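Local coordinates for protein Epf (Streptococcus pyogenes, PDB 4ES8) that acts as a cell-surface adhesin that binds to host cells, probably through a carbohydrate-binding module, which is followed here by a fibronectin-like domain, at residues N216-K222 with L234-D240; G247-F253 with K292-K298; L259-V263 with I275-Q281. One frame throughout, in Å; residues are numbered along the deposited sequence.

Interaction 1: N216-K222 with L234-D240; sequences NPSQLDK and LTLKSDD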
loop_
_atom_site.group_PDB
_atom_site.type_symbol
_atom_site.label_atom_id
_atom_site.label_comp_id
_atom_site.label_asym_id
_atom_site.label_seq_id
_atom_site.Cartn_x
_atom_site.Cartn_y
_atom_site.Cartn_z
ATOM N N ASN A 216 -5.431 10.072 -4.087
ATOM C CA ASN A 216 -6.179 11.305 -4.303
ATOM C C ASN A 216 -7.629 10.974 -4.553
ATOM O O ASN A 216 -7.929 10.024 -5.286
ATOM C CB ASN A 216 -5.617 12.083 -5.494
ATOM C CG ASN A 216 -4.249 12.634 -5.218
ATOM O OD1 ASN A 216 -3.998 13.230 -4.167
ATOM N ND2 ASN A 216 -3.342 12.421 -6.158
ATOM N N PRO A 217 -8.556 11.774 -4.002
ATOM C CA PRO A 217 -9.970 11.529 -4.299
ATOM C C PRO A 217 -10.247 11.744 -5.781
ATOM O O PRO A 217 -9.552 12.535 -6.439
ATOM C CB PRO A 217 -10.709 12.567 -3.451
ATOM C CG PRO A 217 -9.716 13.655 -3.215
ATOM C CD PRO A 217 -8.368 12.966 -3.152
ATOM N N SER A 218 -11.259 11.052 -6.295
ATOM C CA SER A 218 -11.717 11.234 -7.667
ATOM C C SER A 218 -12.285 12.669 -7.821
ATOM O O SER A 218 -12.437 13.425 -6.834
ATOM C CB SER A 218 -12.783 10.197 -7.992
ATOM O OG SER A 218 -13.900 10.356 -7.126
ATOM N N GLN A 219 -12.613 13.014 -9.061
ATOM C CA GLN A 219 -13.170 14.322 -9.394
ATOM C C GLN A 219 -14.491 14.163 -10.090
ATOM O O GLN A 219 -14.732 13.129 -10.708
ATOM C CB GLN A 219 -12.215 15.126 -10.305
ATOM C CG GLN A 219 -10.868 15.462 -9.667
ATOM C CD GLN A 219 -9.805 14.456 -10.020
ATOM O OE1 GLN A 219 -9.671 14.039 -11.172
ATOM N NE2 GLN A 219 -8.996 14.076 -9.043
ATOM N N LEU A 220 -15.343 15.197 -10.017
ATOM C CA LEU A 220 -16.613 15.113 -10.731
ATOM C C LEU A 220 -16.361 15.478 -12.204
ATOM O O LEU A 220 -15.865 16.568 -12.490
ATOM C CB LEU A 220 -17.676 16.055 -10.125
ATOM C CG LEU A 220 -19.076 15.957 -10.784
ATOM C CD1 LEU A 220 -19.775 14.654 -10.430
ATOM C CD2 LEU A 220 -19.957 17.170 -10.414
ATOM N N ASP A 221 -16.683 14.556 -13.114
ATOM C CA ASP A 221 -16.570 14.768 -14.556
ATOM C C ASP A 221 -17.823 15.483 -15.018
ATOM O O ASP A 221 -17.732 16.497 -15.702
ATOM C CB ASP A 221 -16.379 13.432 -15.302
ATOM C CG ASP A 221 -16.024 13.552 -16.777
ATOM O OD1 ASP A 221 -15.555 14.641 -17.195
ATOM O OD2 ASP A 221 -16.137 12.531 -17.495
ATOM N N LYS A 222 -19.000 14.971 -14.606
ATOM C CA LYS A 222 -20.293 15.583 -14.928
ATOM C C LYS A 222 -21.349 15.105 -13.960
ATOM O O LYS A 222 -21.260 14.008 -13.403
ATOM C CB LYS A 222 -20.721 15.336 -16.398
ATOM C CG LYS A 222 -20.969 13.886 -16.786
ATOM C CD LYS A 222 -21.530 13.751 -18.205
ATOM C CE LYS A 222 -21.895 12.315 -18.505
ATOM N NZ LYS A 222 -22.512 12.165 -19.848
ATOM N N LEU A 234 -23.869 10.848 -11.077
ATOM C CA LEU A 234 -22.574 11.525 -11.053
ATOM C C LEU A 234 -21.520 10.704 -11.764
ATOM O O LEU A 234 -21.301 9.544 -11.397
ATOM C CB LEU A 234 -22.121 11.793 -9.616
ATOM C CG LEU A 234 -23.078 12.590 -8.728
ATOM C CD1 LEU A 234 -22.473 12.786 -7.383
ATOM C CD2 LEU A 234 -23.398 14.005 -9.322
ATOM N N THR A 235 -20.877 11.293 -12.778
ATOM C CA THR A 235 -19.797 10.619 -13.499
ATOM C C THR A 235 -18.469 11.044 -12.876
ATOM O O THR A 235 -18.136 12.230 -12.868
ATOM C CB THR A 235 -19.856 10.939 -15.008
ATOM O OG1 THR A 235 -21.115 10.503 -15.522
ATOM C CG2 THR A 235 -18.711 10.281 -15.814
ATOM N N LEU A 236 -17.706 10.077 -12.364
ATOM C CA LEU A 236 -16.411 10.378 -11.756
ATOM C C LEU A 236 -15.251 10.174 -12.732
ATOM O O LEU A 236 -15.337 9.350 -13.658
ATOM C CB LEU A 236 -16.176 9.454 -10.551
ATOM C CG LEU A 236 -17.215 9.469 -9.426
ATOM C CD1 LEU A 236 -16.833 8.453 -8.346
ATOM C CD2 LEU A 236 -17.382 10.868 -8.840
ATOM N N LYS A 237 -14.177 10.919 -12.499
ATOM C CA LYS A 237 -12.934 10.824 -13.270
ATOM C C LYS A 237 -11.753 10.943 -12.311
ATOM O O LYS A 237 -11.941 11.377 -11.168
ATOM C CB LYS A 237 -12.871 11.917 -14.363
ATOM C CG LYS A 237 -12.702 13.335 -13.815
ATOM C CD LYS A 237 -12.659 14.404 -14.905
ATOM C CE LYS A 237 -12.643 15.788 -14.296
ATOM N NZ LYS A 237 -12.760 16.866 -15.327
ATOM N N SER A 238 -10.540 10.595 -12.767
ATOM C CA SER A 238 -9.342 10.743 -11.963
ATOM C C SER A 238 -8.201 11.232 -12.821
ATOM O O SER A 238 -7.794 10.520 -13.757
ATOM C CB SER A 238 -8.965 9.424 -11.298
ATOM O OG SER A 238 -7.701 9.535 -10.669
ATOM N N ASP A 239 -7.662 12.411 -12.499
ATOM C CA ASP A 239 -6.534 12.981 -13.233
ATOM C C ASP A 239 -5.308 12.069 -13.195
ATOM O O ASP A 239 -4.523 12.043 -14.140
ATOM C CB ASP A 239 -6.162 14.343 -12.652
ATOM C CG ASP A 239 -7.116 15.469 -13.036
ATOM O OD1 ASP A 239 -8.012 15.230 -13.862
ATOM O OD2 ASP A 239 -6.963 16.582 -12.496
ATOM N N ASP A 240 -5.127 11.294 -12.082
ATOM C CA ASP A 240 -3.907 10.465 -12.007
ATOM C C ASP A 240 -4.126 8.972 -12.423
ATOM O O ASP A 240 -3.294 8.105 -12.120
ATOM C CB ASP A 240 -3.244 10.571 -10.631
ATOM C CG ASP A 240 -4.057 10.050 -9.476
ATOM O OD1 ASP A 240 -5.002 9.267 -9.719
ATOM O OD2 ASP A 240 -3.720 10.388 -8.326
HETATM O O HOH W 1 -4.119 9.000 -6.233
HETATM O O HOH W 2 -7.687 10.476 -8.204
HETATM O O HOH W 3 -6.296 12.343 -9.521
HETATM O O HOH W 4 -15.027 10.119 -16.447
HETATM O O HOH W 5 -15.199 17.341 -16.503
#
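Gln219 pairs with Lys237 across two antiparallel strands as a hydrogen-bonded pair, Gln219 N giving to Lys237 O at 2.8 Å and Lys237 N returning to Gln219 O, before the ladder slips by one residue. Asp221 and Lys222 then both face Thr235, a classic beta bulge. Thr235 O takes the amide of Asp221 at 2.8 Å and a second, weak bond from Lys222 N, while Thr235 N gives to Lys222 O. Beyond the bulge, CG of Lys222 lies on CB and OG1 of Thr235, the two side chains crossing at a slant.

CB and the carboxylate of Asp221 lie across the extended chain of Lys237, at about a right angle, with OD1 3.7 Å from Lys237 CD; OD1 and Lys237 NZ remain 4.0 Å apart, too far for a salt bridge. A water joins Lys237 NZ to the backbone O of Asp221, and another joins Asp221 OD2 to Leu236 O.

Strands 219-224 and 231-237 form a hairpin consistent with the first of a fibronectin type III-like sandwich, and its inner side faces the other sheet. There Leu220 CD1 meets Leu234 CB at 3.8 Å, with Phe309 and Val293 close by. Ser218 OG rests against Leu236 CD1, but its polar partner is Asp248.

Where the strands end, side chains take over the pairing. Gln219, bent at chi2 (95°), brings OE1 to the backbone N of Asp239, 2.9 Å away, in the carbonyl plane and on a lone pair. That bond is moderately bent, and since both residues have a second conformer it may not persist in the other. Further out, Asn216 ND2 reaches OD2 of Asp240 at 3.0 Å, OD2 lying close to the amide plane of Asn216, while the two planes are 30° apart. Arg242 donates to Asn216 O.

Interaction 2: G247-F253 with K292-K298; sequences GDEISLF and KVSIKQK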
loop_
_atom_site.group_PDB
_atom_site.type_symbol
_atom_site.label_atom_id
_atom_site.label_comp_id
_atom_site.label_asym_id
_atom_site.label_seq_id
_atom_site.Cartn_x
_atom_site.Cartn_y
_atom_site.Cartn_z
ATOM N N GLY A 247 -13.980 3.561 -1.879
ATOM C CA GLY A 247 -13.575 4.315 -0.695
ATOM C C GLY A 247 -13.825 5.806 -0.765
ATOM O O GLY A 247 -13.696 6.490 0.252
ATOM N N ASP A 248 -14.141 6.343 -1.951
ATOM C CA ASP A 248 -14.433 7.770 -2.047
ATOM C C ASP A 248 -15.827 8.040 -1.504
ATOM O O ASP A 248 -16.789 7.345 -1.858
ATOM C CB ASP A 248 -14.333 8.239 -3.507
ATOM C CG ASP A 248 -12.924 8.323 -4.052
ATOM O OD1 ASP A 248 -12.005 7.745 -3.426
ATOM O OD2 ASP A 248 -12.739 8.962 -5.099
ATOM N N GLU A 249 -15.924 9.053 -0.642
ATOM C CA GLU A 249 -17.172 9.482 -0.032
ATOM C C GLU A 249 -17.678 10.705 -0.777
ATOM O O GLU A 249 -17.025 11.754 -0.724
ATOM C CB GLU A 249 -16.952 9.791 1.455
ATOM C CG GLU A 249 -18.205 10.302 2.147
ATOM C CD GLU A 249 -17.967 10.951 3.492
ATOM O OE1 GLU A 249 -17.471 12.103 3.530
ATOM O OE2 GLU A 249 -18.267 10.290 4.514
ATOM N N ILE A 250 -18.804 10.572 -1.481
ATOM C CA ILE A 250 -19.380 11.684 -2.247
ATOM C C ILE A 250 -20.458 12.393 -1.422
ATOM O O ILE A 250 -21.431 11.747 -1.035
ATOM C CB ILE A 250 -19.984 11.190 -3.590
ATOM C CG1 ILE A 250 -18.935 10.436 -4.450
ATOM C CG2 ILE A 250 -20.597 12.377 -4.360
ATOM C CD1 ILE A 250 -19.557 9.646 -5.589
ATOM N N SER A 251 -20.314 13.707 -1.208
ATOM C CA SER A 251 -21.338 14.511 -0.529
ATOM C C SER A 251 -21.963 15.446 -1.549
ATOM O O SER A 251 -21.233 16.118 -2.284
ATOM C CB SER A 251 -20.728 15.298 0.624
ATOM O OG SER A 251 -20.277 14.394 1.619
ATOM N N LEU A 252 -23.304 15.434 -1.649
ATOM C CA LEU A 252 -24.046 16.281 -2.606
ATOM C C LEU A 252 -24.826 17.318 -1.834
ATOM O O LEU A 252 -25.528 16.961 -0.890
ATOM C CB LEU A 252 -24.994 15.405 -3.432
ATOM C CG LEU A 252 -25.928 16.136 -4.403
ATOM C CD1 LEU A 252 -25.135 16.721 -5.574
ATOM C CD2 LEU A 252 -26.990 15.165 -4.958
ATOM N N PHE A 253 -24.689 18.593 -2.219
ATOM C CA PHE A 253 -25.358 19.703 -1.512
ATOM C C PHE A 253 -26.165 20.531 -2.467
ATOM O O PHE A 253 -25.814 20.615 -3.647
ATOM C CB PHE A 253 -24.314 20.645 -0.889
ATOM C CG PHE A 253 -23.296 20.035 0.036
ATOM C CD1 PHE A 253 -22.181 19.368 -0.472
ATOM C CD2 PHE A 253 -23.391 20.218 1.411
ATOM C CE1 PHE A 253 -21.221 18.833 0.387
ATOM C CE2 PHE A 253 -22.426 19.692 2.273
ATOM C CZ PHE A 253 -21.354 18.995 1.756
ATOM N N LYS A 292 -23.580 21.287 -5.389
ATOM C CA LYS A 292 -22.165 21.138 -5.063
ATOM C C LYS A 292 -21.850 19.698 -4.731
ATOM O O LYS A 292 -22.627 19.021 -4.033
ATOM C CB LYS A 292 -21.796 22.036 -3.870
ATOM C CG LYS A 292 -20.323 21.971 -3.448
ATOM C CD LYS A 292 -19.981 22.979 -2.342
ATOM C CE LYS A 292 -20.638 22.680 -1.005
ATOM N NZ LYS A 292 -20.141 23.607 0.052
ATOM N N VAL A 293 -20.690 19.242 -5.207
ATOM C CA VAL A 293 -20.183 17.908 -4.902
ATOM C C VAL A 293 -18.815 18.060 -4.242
ATOM O O VAL A 293 -17.950 18.750 -4.784
ATOM C CB VAL A 293 -20.107 17.007 -6.157
ATOM C CG1 VAL A 293 -19.389 15.695 -5.841
ATOM C CG2 VAL A 293 -21.504 16.729 -6.719
ATOM N N SER A 294 -18.623 17.391 -3.097
ATOM C CA SER A 294 -17.336 17.314 -2.396
ATOM C C SER A 294 -16.988 15.837 -2.242
ATOM O O SER A 294 -17.843 15.065 -1.827
ATOM C CB SER A 294 -17.407 18.008 -1.043
ATOM O OG SER A 294 -16.173 17.850 -0.358
ATOM N N ILE A 295 -15.741 15.439 -2.587
ATOM C CA ILE A 295 -15.369 14.026 -2.518
ATOM C C ILE A 295 -14.231 13.859 -1.519
ATOM O O ILE A 295 -13.177 14.491 -1.659
ATOM C CB ILE A 295 -14.996 13.489 -3.921
ATOM C CG1 ILE A 295 -16.177 13.696 -4.933
ATOM C CG2 ILE A 295 -14.602 12.001 -3.868
ATOM C CD1 ILE A 295 -15.897 13.347 -6.390
ATOM N N LYS A 296 -14.438 12.979 -0.530
ATOM C CA LYS A 296 -13.416 12.716 0.479
ATOM C C LYS A 296 -12.910 11.311 0.289
ATOM O O LYS A 296 -13.718 10.391 0.240
ATOM C CB LYS A 296 -14.006 12.873 1.889
ATOM C CG LYS A 296 -12.989 12.572 3.012
ATOM C CD LYS A 296 -13.682 12.618 4.377
ATOM C CE LYS A 296 -12.750 12.324 5.521
ATOM N NZ LYS A 296 -13.506 11.878 6.724
ATOM N N GLN A 297 -11.582 11.135 0.133
ATOM C CA GLN A 297 -11.032 9.784 0.038
ATOM C C GLN A 297 -10.997 9.245 1.478
ATOM O O GLN A 297 -10.218 9.757 2.280
ATOM C CB GLN A 297 -9.651 9.820 -0.627
ATOM C CG GLN A 297 -9.387 8.597 -1.512
ATOM C CD GLN A 297 -9.586 7.313 -0.746
ATOM O OE1 GLN A 297 -8.911 7.097 0.270
ATOM N NE2 GLN A 297 -10.597 6.512 -1.121
ATOM N N LYS A 298 -11.854 8.267 1.821
ATOM C CA LYS A 298 -11.965 7.864 3.235
ATOM C C LYS A 298 -10.708 7.260 3.813
ATOM O O LYS A 298 -10.493 7.378 5.019
ATOM C CB LYS A 298 -13.108 6.888 3.452
ATOM C CG LYS A 298 -14.487 7.496 3.337
ATOM C CD LYS A 298 -15.460 6.361 3.466
ATOM C CE LYS A 298 -16.718 6.775 4.139
ATOM N NZ LYS A 298 -17.581 5.585 4.358
#
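Val293 is the bump on which two hydrophobic neighbours close: its CG1 meets Ile250 CG2 at 3.8 Å, and its CG2 meets Leu252 CD1 at the same 3.8 Å, so the branched valine fills the hollow between them. Next along this face, Ile295 CG2 nestles against Asp248 CB. Asp248 OD1 takes Gln297 NE2 at 3.0 Å, in the amide plane of Gln297; the carboxylate also engages Arg242 and Ser218, and Gln297 OE1 turns to the amides of Gln299 and Ser300.

On the other face the ring of Phe253 is covered by Lys292, which bends at chi3 (68°) and lays CE over that ring, 4.0 Å from its centroid, a CH-pi contact; NZ stands almost on the ring normal, a cation-pi contact. Ser294 CB lies at the ring edge. Farther along, Lys298 folds CG against Glu249 CB.

At the end of the ladder, Gly247 O accepts the amide of Lys298 at 3.0 Å. The regular antiparallel ladder, its inner face apolar in the middle and polar at the Asp248-Gln297 end, is consistent with strands C and F, the central pair of the four-stranded sheet in a fibronectin type III-like domain.

Interaction 3: L259-V263 with I275-Q281; sequences LLQTV and ITLSEDQ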
loop_
_atom_site.group_PDB
_atom_site.type_symbol
_atom_site.label_atom_id
_atom_site.label_comp_id
_atom_site.label_asym_id
_atom_site.label_seq_id
_atom_site.Cartn_x
_atom_site.Cartn_y
_atom_site.Cartn_z
ATOM N N LEU A 259 -26.638 19.839 3.036
ATOM C CA LEU A 259 -26.308 18.479 2.627
ATOM C C LEU A 259 -27.570 17.728 2.243
ATOM O O LEU A 259 -28.514 17.658 3.042
ATOM C CB LEU A 259 -25.587 17.753 3.773
ATOM C CG LEU A 259 -25.196 16.293 3.513
ATOM C CD1 LEU A 259 -24.100 16.185 2.412
ATOM C CD2 LEU A 259 -24.742 15.636 4.812
ATOM N N LEU A 260 -27.579 17.154 1.034
ATOM C CA LEU A 260 -28.706 16.368 0.545
ATOM C C LEU A 260 -28.481 14.879 0.813
ATOM O O LEU A 260 -29.312 14.224 1.448
ATOM C CB LEU A 260 -28.974 16.605 -0.948
ATOM C CG LEU A 260 -29.273 18.037 -1.378
ATOM C CD1 LEU A 260 -29.353 18.120 -2.891
ATOM C CD2 LEU A 260 -30.563 18.577 -0.715
ATOM N N GLN A 261 -27.365 14.330 0.307
ATOM C CA GLN A 261 -27.067 12.906 0.459
ATOM C C GLN A 261 -25.586 12.691 0.437
ATOM O O GLN A 261 -24.859 13.497 -0.137
ATOM C CB GLN A 261 -27.697 12.076 -0.679
ATOM C CG GLN A 261 -29.240 12.125 -0.836
ATOM C CD GLN A 261 -29.956 11.417 0.295
ATOM O OE1 GLN A 261 -29.439 10.458 0.887
ATOM N NE2 GLN A 261 -31.141 11.903 0.656
ATOM N N THR A 262 -25.145 11.590 1.067
ATOM C CA THR A 262 -23.756 11.145 1.098
ATOM C C THR A 262 -23.759 9.684 0.662
ATOM O O THR A 262 -24.638 8.924 1.099
ATOM C CB THR A 262 -23.167 11.328 2.502
ATOM O OG1 THR A 262 -23.299 12.694 2.904
ATOM C CG2 THR A 262 -21.721 10.938 2.571
ATOM N N VAL A 263 -22.803 9.296 -0.207
ATOM C CA VAL A 263 -22.669 7.896 -0.632
ATOM C C VAL A 263 -21.197 7.533 -0.610
ATOM O O VAL A 263 -20.359 8.393 -0.891
ATOM C CB VAL A 263 -23.293 7.556 -2.022
ATOM C CG1 VAL A 263 -24.808 7.733 -2.028
ATOM C CG2 VAL A 263 -22.642 8.347 -3.150
ATOM N N ILE A 275 -27.100 8.638 -6.902
ATOM C CA ILE A 275 -27.482 9.200 -5.623
ATOM C C ILE A 275 -29.008 9.339 -5.686
ATOM O O ILE A 275 -29.530 9.871 -6.672
ATOM C CB ILE A 275 -26.746 10.537 -5.321
ATOM C CG1 ILE A 275 -25.223 10.283 -5.136
ATOM C CG2 ILE A 275 -27.358 11.231 -4.083
ATOM C CD1 ILE A 275 -24.363 11.494 -4.729
ATOM N N THR A 276 -29.710 8.810 -4.678
ATOM C CA THR A 276 -31.165 8.906 -4.618
ATOM C C THR A 276 -31.549 9.954 -3.586
ATOM O O THR A 276 -31.251 9.797 -2.406
ATOM C CB THR A 276 -31.807 7.539 -4.310
ATOM O OG1 THR A 276 -31.330 6.577 -5.249
ATOM C CG2 THR A 276 -33.342 7.594 -4.344
ATOM N N LEU A 277 -32.237 11.016 -4.029
ATOM C CA LEU A 277 -32.710 12.053 -3.118
ATOM C C LEU A 277 -34.008 11.613 -2.465
ATOM O O LEU A 277 -34.666 10.705 -2.977
ATOM C CB LEU A 277 -32.982 13.355 -3.917
ATOM C CG LEU A 277 -31.825 13.972 -4.695
ATOM C CD1 LEU A 277 -32.324 15.109 -5.578
ATOM C CD2 LEU A 277 -30.729 14.472 -3.742
ATOM N N SER A 278 -34.422 12.298 -1.388
ATOM C CA SER A 278 -35.745 12.049 -0.815
ATOM C C SER A 278 -36.777 12.719 -1.753
ATOM O O SER A 278 -36.383 13.527 -2.608
ATOM C CB SER A 278 -35.825 12.600 0.604
ATOM O OG SER A 278 -35.903 14.018 0.602
ATOM N N GLU A 279 -38.076 12.384 -1.623
ATOM C CA GLU A 279 -39.107 12.971 -2.488
ATOM C C GLU A 279 -39.152 14.496 -2.329
ATOM O O GLU A 279 -39.221 15.195 -3.339
ATOM C CB GLU A 279 -40.489 12.344 -2.219
ATOM C CG GLU A 279 -40.653 10.980 -2.872
ATOM C CD GLU A 279 -41.226 10.984 -4.278
ATOM O OE1 GLU A 279 -40.652 11.657 -5.165
ATOM O OE2 GLU A 279 -42.239 10.281 -4.499
ATOM N N ASP A 280 -39.056 14.999 -1.075
ATOM C CA ASP A 280 -39.046 16.424 -0.741
ATOM C C ASP A 280 -37.827 17.117 -1.353
ATOM O O ASP A 280 -37.966 18.192 -1.940
ATOM C CB ASP A 280 -39.060 16.631 0.781
ATOM C CG ASP A 280 -40.315 16.126 1.489
ATOM O OD1 ASP A 280 -41.352 15.939 0.808
ATOM O OD2 ASP A 280 -40.255 15.908 2.722
ATOM N N GLN A 281 -36.637 16.482 -1.246
ATOM C CA GLN A 281 -35.414 17.037 -1.834
ATOM C C GLN A 281 -35.548 17.197 -3.347
ATOM O O GLN A 281 -35.234 18.276 -3.861
ATOM C CB GLN A 281 -34.200 16.154 -1.504
ATOM C CG GLN A 281 -33.750 16.285 -0.063
ATOM C CD GLN A 281 -32.661 15.284 0.257
ATOM O OE1 GLN A 281 -32.429 14.322 -0.485
ATOM N NE2 GLN A 281 -31.983 15.489 1.362
#
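Gln281 OE1 is gripped by two donors, Gln261 NE2 across the contact and Ser278 N of its own turn, each at 3.0 Å. Both donors reach it from the same face of its amide plane: Gln261 NE2 is tilted modestly from that plane, whereas Ser278 N stands well above it and is not on a lone pair. The bonds themselves are straight.

The other half of the same amide is also used. Gln281 NE2 gives to the backbone O of Leu260 at 3.0 Å, coming in at the side of that carbonyl. With both ends engaged, the amide has its rotation fixed, and Gln281 OE1 and NE2 together clamp Leu260 and Gln261. The extended chain of Gln281 (chi2 173°) carries it there, while Gln261 bends at its own chi2 (-70°); the two amide planes end 72° apart.

Ser278 and Gln281 form a capping box: Ser278, at the N-cap, accepts Gln281 N on OG at 3.2 Å, and Gln281 OE1 in return accepts from Ser278 N. Gln281, the second residue of the box, thus also ties the helix start to the strand.

The rest of the contact is largely apolar. Gln261 CB presses on Ile275 CG2 at 3.5 Å, a close approach, as the two chains slide past each other in opposite directions. Ile275 CG1 lies on Val263 CG2 at 3.8 Å, and Leu277 CD2 touches Leu260 CB.

Leu260 and Gln261 both face Leu252, a classic beta bulge in strand 259-264. That strand is an outermost one of the four-stranded sheet, and strand 273-276 is an outermost one of the three-stranded sheet; helix 279-284 begins beside them, so the contact closes one flank of the fibronectin-like sandwich.

How the interactions relate
Leaving the strand-rich N-terminal region, the chain first makes interaction 1, a short hairpin loop that is complete before interaction 2 opens. Strand 248-253 then opens interaction 2, whose partner arrives only after 38 further residues. Within that long excursion lies interaction 3, which closes a smaller loop of its own between strand 259-264 and the start of helix 279-284. Interactions 1 and 3 follow one another in series. Interaction 1 belongs to the three-stranded sheet and interaction 2 to the four-stranded one, meeting where Leu234 packs on Ile250 and Ser218 reaches Asp248; interaction 3 joins the two sheets at their margin.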